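Local coordinates for fructose transport system repressor FruR (Pseudomonas putida, PDB 3O74), which probably binds specific DNA sequences as a dual transcriptional regulator of the LacI family, with fructose 1-phosphate as its preferred effector, at residues B[1-13]-B[51-65]. Sequence-based numbering, arbitrary orientation. Where two conformers were deposited one is given.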
loop_
_atom_site.group_PDB
_atom_site.type_symbol
_atom_site.label_atom_id
_atom_site.label_comp_id
_atom_site.label_asym_id
_atom_site.label_seq_id
_atom_site.Cartn_x
_atom_site.Cartn_y
_atom_site.Cartn_z
ATOM N N HIS B 1 -2.182 29.171 11.913
ATOM C CA HIS B 1 -1.472 27.903 12.057
ATOM C C HIS B 1 -2.390 26.774 12.530
ATOM O O HIS B 1 -3.219 26.963 13.422
ATOM C CB HIS B 1 -0.293 28.059 13.016
ATOM C CG HIS B 1 0.988 28.440 12.342
ATOM N ND1 HIS B 1 2.056 27.577 12.231
ATOM C CD2 HIS B 1 1.372 29.591 11.737
ATOM C CE1 HIS B 1 3.044 28.178 11.593
ATOM N NE2 HIS B 1 2.652 29.401 11.281
ATOM N N THR B 2 -2.229 25.597 11.936
ATOM C CA THR B 2 -3.075 24.453 12.263
ATOM C C THR B 2 -2.267 23.291 12.830
ATOM O O THR B 2 -2.827 22.337 13.378
ATOM C CB THR B 2 -3.830 23.956 11.019
ATOM O OG1 THR B 2 -2.886 23.600 10.003
ATOM C CG2 THR B 2 -4.757 25.037 10.484
ATOM N N ARG B 3 -0.949 23.375 12.686
ATOM C CA ARG B 3 -0.058 22.278 13.049
ATOM C C ARG B 3 -0.477 20.979 12.378
ATOM O O ARG B 3 -0.424 19.902 12.974
ATOM C CB ARG B 3 0.021 22.109 14.558
ATOM C CG ARG B 3 0.519 23.356 15.248
ATOM C CD ARG B 3 1.044 23.042 16.622
ATOM N NE ARG B 3 1.521 24.247 17.286
ATOM C CZ ARG B 3 1.459 24.437 18.597
ATOM N NH1 ARG B 3 0.935 23.498 19.369
ATOM N NH2 ARG B 3 1.916 25.560 19.133
ATOM N N THR B 4 -0.907 21.101 11.129
ATOM C CA THR B 4 -1.188 19.946 10.298
ATOM C C THR B 4 -0.455 20.125 8.981
ATOM O O THR B 4 -0.293 21.246 8.491
ATOM C CB THR B 4 -2.696 19.779 10.036
ATOM O OG1 THR B 4 -3.171 20.879 9.253
ATOM C CG2 THR B 4 -3.463 19.737 11.346
ATOM N N LEU B 5 0.003 19.014 8.421
ATOM C CA LEU B 5 0.670 19.023 7.133
ATOM C C LEU B 5 -0.175 18.192 6.173
ATOM O O LEU B 5 -0.792 17.209 6.577
ATOM C CB LEU B 5 2.061 18.408 7.266
ATOM C CG LEU B 5 2.909 18.908 8.437
ATOM C CD1 LEU B 5 4.149 18.038 8.630
ATOM C CD2 LEU B 5 3.290 20.367 8.236
ATOM N N GLY B 6 -0.216 18.592 4.907
ATOM C CA GLY B 6 -0.935 17.823 3.907
ATOM C C GLY B 6 0.013 17.056 3.005
ATOM O O GLY B 6 1.139 17.494 2.772
ATOM N N PHE B 7 -0.438 15.911 2.496
ATOM C CA PHE B 7 0.329 15.150 1.526
ATOM C C PHE B 7 -0.581 14.696 0.386
ATOM O O PHE B 7 -1.492 13.896 0.587
ATOM C CB PHE B 7 1.005 13.944 2.191
ATOM C CG PHE B 7 1.960 13.194 1.287
ATOM C CD1 PHE B 7 2.432 13.764 0.111
ATOM C CD2 PHE B 7 2.398 11.923 1.629
ATOM C CE1 PHE B 7 3.315 13.071 -0.717
ATOM C CE2 PHE B 7 3.278 11.229 0.812
ATOM C CZ PHE B 7 3.740 11.804 -0.363
ATOM N N ILE B 8 -0.343 15.235 -0.804
ATOM C CA ILE B 8 -1.054 14.802 -1.996
ATOM C C ILE B 8 -0.193 13.793 -2.733
ATOM O O ILE B 8 0.901 14.126 -3.198
ATOM C CB ILE B 8 -1.326 15.979 -2.944
ATOM C CG1 ILE B 8 -2.276 16.984 -2.297
ATOM C CG2 ILE B 8 -1.897 15.477 -4.262
ATOM C CD1 ILE B 8 -2.521 18.216 -3.147
ATOM N N LEU B 9 -0.680 12.562 -2.847
ATOM C CA LEU B 9 0.052 11.532 -3.571
ATOM C C LEU B 9 -0.809 10.939 -4.691
ATOM O O LEU B 9 -2.035 11.068 -4.673
ATOM C CB LEU B 9 0.574 10.465 -2.605
ATOM C CG LEU B 9 -0.431 9.837 -1.640
ATOM C CD1 LEU B 9 -1.248 8.767 -2.345
ATOM C CD2 LEU B 9 0.276 9.251 -0.431
ATOM N N PRO B 10 -0.164 10.312 -5.686
ATOM C CA PRO B 10 -0.896 9.862 -6.873
ATOM C C PRO B 10 -1.697 8.586 -6.659
ATOM O O PRO B 10 -2.723 8.405 -7.308
ATOM C CB PRO B 10 0.219 9.591 -7.890
ATOM C CG PRO B 10 1.436 10.246 -7.339
ATOM C CD PRO B 10 1.289 10.171 -5.859
ATOM N N ASP B 11 -1.237 7.713 -5.772
ATOM C CA ASP B 11 -1.821 6.381 -5.675
ATOM C C ASP B 11 -1.610 5.762 -4.304
ATOM O O ASP B 11 -0.491 5.427 -3.916
ATOM C CB ASP B 11 -1.229 5.477 -6.758
ATOM C CG ASP B 11 -1.901 4.115 -6.822
ATOM O OD1 ASP B 11 -2.803 3.840 -6.001
ATOM O OD2 ASP B 11 -1.522 3.316 -7.703
ATOM N N LEU B 12 -2.711 5.601 -3.580
ATOM C CA LEU B 12 -2.683 5.019 -2.245
ATOM C C LEU B 12 -2.191 3.576 -2.259
ATOM O O LEU B 12 -1.671 3.081 -1.260
ATOM C CB LEU B 12 -4.078 5.075 -1.627
ATOM C CG LEU B 12 -4.578 6.469 -1.251
ATOM C CD1 LEU B 12 -6.077 6.458 -0.987
ATOM C CD2 LEU B 12 -3.816 6.979 -0.041
ATOM N N GLU B 13 -2.367 2.901 -3.391
ATOM C CA GLU B 13 -1.995 1.492 -3.492
ATOM C C GLU B 13 -0.519 1.276 -3.833
ATOM O O GLU B 13 -0.012 0.159 -3.736
ATOM C CB GLU B 13 -2.896 0.760 -4.490
ATOM C CG GLU B 13 -4.314 0.544 -4.001
ATOM C CD GLU B 13 -5.179 -0.171 -5.022
ATOM O OE1 GLU B 13 -4.779 -0.245 -6.205
ATOM O OE2 GLU B 13 -6.261 -0.655 -4.638
ATOM N N GLN B 51 -5.818 20.651 -4.009
ATOM C CA GLN B 51 -5.135 21.913 -3.756
ATOM C C GLN B 51 -6.036 22.859 -2.976
ATOM O O GLN B 51 -5.647 23.386 -1.934
ATOM C CB GLN B 51 -4.733 22.583 -5.069
ATOM C CG GLN B 51 -3.609 21.900 -5.812
ATOM C CD GLN B 51 -3.198 22.675 -7.045
ATOM O OE1 GLN B 51 -2.088 22.519 -7.549
ATOM N NE2 GLN B 51 -4.092 23.526 -7.531
ATOM N N GLN B 52 -7.243 23.072 -3.492
ATOM C CA GLN B 52 -8.198 23.974 -2.862
ATOM C C GLN B 52 -8.548 23.488 -1.468
ATOM O O GLN B 52 -8.757 24.284 -0.554
ATOM C CB GLN B 52 -9.467 24.088 -3.706
ATOM C CG GLN B 52 -9.255 24.774 -5.041
ATOM C CD GLN B 52 -8.583 26.124 -4.892
ATOM O OE1 GLN B 52 -7.384 26.265 -5.140
ATOM N NE2 GLN B 52 -9.354 27.126 -4.480
ATOM N N LEU B 53 -8.611 22.172 -1.317
ATOM C CA LEU B 53 -8.936 21.560 -0.038
ATOM C C LEU B 53 -7.875 21.879 1.008
ATOM O O LEU B 53 -8.190 22.341 2.103
ATOM C CB LEU B 53 -9.077 20.047 -0.194
ATOM C CG LEU B 53 -9.437 19.279 1.077
ATOM C CD1 LEU B 53 -10.762 19.766 1.626
ATOM C CD2 LEU B 53 -9.485 17.790 0.794
ATOM N N PHE B 54 -6.617 21.632 0.667
ATOM C CA PHE B 54 -5.527 21.852 1.611
ATOM C C PHE B 54 -5.258 23.325 1.883
ATOM O O PHE B 54 -4.678 23.675 2.912
ATOM C CB PHE B 54 -4.254 21.136 1.161
ATOM C CG PHE B 54 -4.263 19.667 1.454
ATOM C CD1 PHE B 54 -4.251 18.738 0.430
ATOM C CD2 PHE B 54 -4.317 19.214 2.763
ATOM C CE1 PHE B 54 -4.268 17.382 0.703
ATOM C CE2 PHE B 54 -4.338 17.857 3.047
ATOM C CZ PHE B 54 -4.313 16.938 2.016
ATOM N N ARG B 55 -5.683 24.187 0.964
ATOM C CA ARG B 55 -5.573 25.624 1.173
ATOM C C ARG B 55 -6.615 26.112 2.179
ATOM O O ARG B 55 -6.292 26.827 3.127
ATOM C CB ARG B 55 -5.700 26.373 -0.154
ATOM C CG ARG B 55 -5.822 27.878 -0.007
ATOM C CD ARG B 55 -5.341 28.591 -1.256
ATOM N NE ARG B 55 -6.297 29.590 -1.724
ATOM C CZ ARG B 55 -6.967 29.501 -2.867
ATOM N NH1 ARG B 55 -6.779 28.459 -3.667
ATOM N NH2 ARG B 55 -7.818 30.456 -3.215
ATOM N N ALA B 56 -7.866 25.709 1.973
ATOM C CA ALA B 56 -8.943 26.066 2.889
ATOM C C ALA B 56 -8.712 25.441 4.261
ATOM O O ALA B 56 -8.999 26.053 5.287
ATOM C CB ALA B 56 -10.283 25.633 2.324
ATOM N N ARG B 57 -8.191 24.217 4.267
ATOM C CA ARG B 57 -7.847 23.513 5.499
ATOM C C ARG B 57 -6.785 24.271 6.283
ATOM O O ARG B 57 -6.649 24.098 7.494
ATOM C CB ARG B 57 -7.332 22.108 5.179
ATOM C CG ARG B 57 -8.358 21.015 5.364
ATOM C CD ARG B 57 -9.685 21.388 4.742
ATOM N NE ARG B 57 -10.765 20.550 5.252
ATOM C CZ ARG B 57 -12.044 20.694 4.922
ATOM N NH1 ARG B 57 -12.409 21.649 4.077
ATOM N NH2 ARG B 57 -12.958 19.885 5.439
ATOM N N ARG B 58 -6.028 25.102 5.576
ATOM C CA ARG B 58 -4.954 25.883 6.177
ATOM C C ARG B 58 -3.824 25.033 6.758
ATOM O O ARG B 58 -3.333 25.318 7.849
ATOM C CB ARG B 58 -5.503 26.843 7.240
ATOM C CG ARG B 58 -5.764 28.252 6.727
ATOM C CD ARG B 58 -6.612 29.061 7.698
ATOM N NE ARG B 58 -7.947 28.488 7.853
ATOM C CZ ARG B 58 -8.353 27.807 8.920
ATOM N NH1 ARG B 58 -7.530 27.621 9.943
ATOM N NH2 ARG B 58 -9.585 27.318 8.969
ATOM N N CYS B 59 -3.409 23.992 6.040
ATOM C CA CYS B 59 -2.273 23.193 6.478
ATOM C C CYS B 59 -1.014 24.059 6.495
ATOM O O CYS B 59 -0.866 24.960 5.675
ATOM C CB CYS B 59 -2.077 21.973 5.575
ATOM S SG CYS B 59 -3.427 20.771 5.648
ATOM N N ASP B 60 -0.113 23.786 7.433
ATOM C CA ASP B 60 1.093 24.594 7.594
ATOM C C ASP B 60 2.087 24.393 6.453
ATOM O O ASP B 60 2.867 25.288 6.127
ATOM C CB ASP B 60 1.758 24.296 8.938
ATOM C CG ASP B 60 0.906 24.725 10.116
ATOM O OD1 ASP B 60 -0.123 25.397 9.890
ATOM O OD2 ASP B 60 1.269 24.392 11.264
ATOM N N ALA B 61 2.055 23.212 5.848
ATOM C CA ALA B 61 2.873 22.935 4.675
ATOM C C ALA B 61 2.237 21.817 3.871
ATOM O O ALA B 61 1.451 21.032 4.402
ATOM C CB ALA B 61 4.296 22.567 5.077
ATOM N N LEU B 62 2.578 21.747 2.591
ATOM C CA LEU B 62 1.997 20.742 1.711
ATOM C C LEU B 62 3.088 19.939 1.017
ATOM O O LEU B 62 3.940 20.498 0.311
ATOM C CB LEU B 62 1.089 21.410 0.675
ATOM C CG LEU B 62 0.399 20.552 -0.385
ATOM C CD1 LEU B 62 -0.501 19.492 0.260
ATOM C CD2 LEU B 62 -0.401 21.441 -1.322
ATOM N N PHE B 63 3.075 18.630 1.249
ATOM C CA PHE B 63 3.919 17.713 0.500
ATOM C C PHE B 63 3.131 17.275 -0.719
ATOM O O PHE B 63 1.918 17.059 -0.636
ATOM C CB PHE B 63 4.277 16.487 1.339
ATOM C CG PHE B 63 5.013 16.809 2.605
ATOM C CD1 PHE B 63 6.336 17.223 2.568
ATOM C CD2 PHE B 63 4.386 16.686 3.839
ATOM C CE1 PHE B 63 7.020 17.520 3.744
ATOM C CE2 PHE B 63 5.061 16.973 5.006
ATOM C CZ PHE B 63 6.376 17.394 4.962
ATOM N N VAL B 64 3.803 17.122 -1.853
ATOM C CA VAL B 64 3.079 16.729 -3.053
ATOM C C VAL B 64 3.920 15.960 -4.069
ATOM O O VAL B 64 5.047 16.337 -4.378
ATOM C CB VAL B 64 2.405 17.960 -3.734
ATOM C CG1 VAL B 64 3.441 19.013 -4.112
ATOM C CG2 VAL B 64 1.600 17.536 -4.953
ATOM N N ALA B 65 3.352 14.862 -4.561
ATOM C CA ALA B 65 3.865 14.174 -5.735
ATOM C C ALA B 65 2.868 14.474 -6.844
ATOM O O ALA B 65 1.833 13.816 -6.959
ATOM C CB ALA B 65 3.954 12.690 -5.481
HETATM O O HOH W 1 3.541 25.433 13.296
#
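Strand 4-9 and strand 61-64 pair in parallel within the sheet of the N-terminal subdomain of a LacI-type sugar-binding fold, and helix 51-56 lies over one face. The strand axes run 4.5 Å apart at 19°, joined by backbone bonds in which Gly6 and Ile8 each use both N and O. Helix 44-56 carries the chain from strand 34-39 over strand 4-9 to strand 61-64, a beta-alpha-beta crossover; residues 51-56 run antiparallel to strand 4-9, axes 9.6 Å apart. The Phe54 ring lies against the backbone at Gly6, CE2 3.5 Å from Gly6 CA. Ile8 passes the same ring in the opposite sense, CG1 3.6 Å from Phe54 CE1. On the sheet face opposite Phe54, Phe7 swings CG anti to its backbone N (chi1 -173°), laying CD1 3.5 Å from Phe63 CB, with Phe63 O in plane at the ring edge.

Ahead of the paired strands Asp60 grips the incoming chain: OD1 takes Thr2 N on its syn side (2.9 Å, 177° at the hydrogen), while OD2 receives a weak bond from Arg3 N. From above the carbonyl plane Thr2 OG1 donates (2.8 Å) to O of Arg58, the positive-phi residue of the helix-ending Schellman motif.

Strand 34-39 bonds to the other edge of strand 4-9; helices 15-30 and 234-250 pack on the Phe7 and Phe63 face, and Tyr75 of helix 74-80 meets Ile8 and Val64.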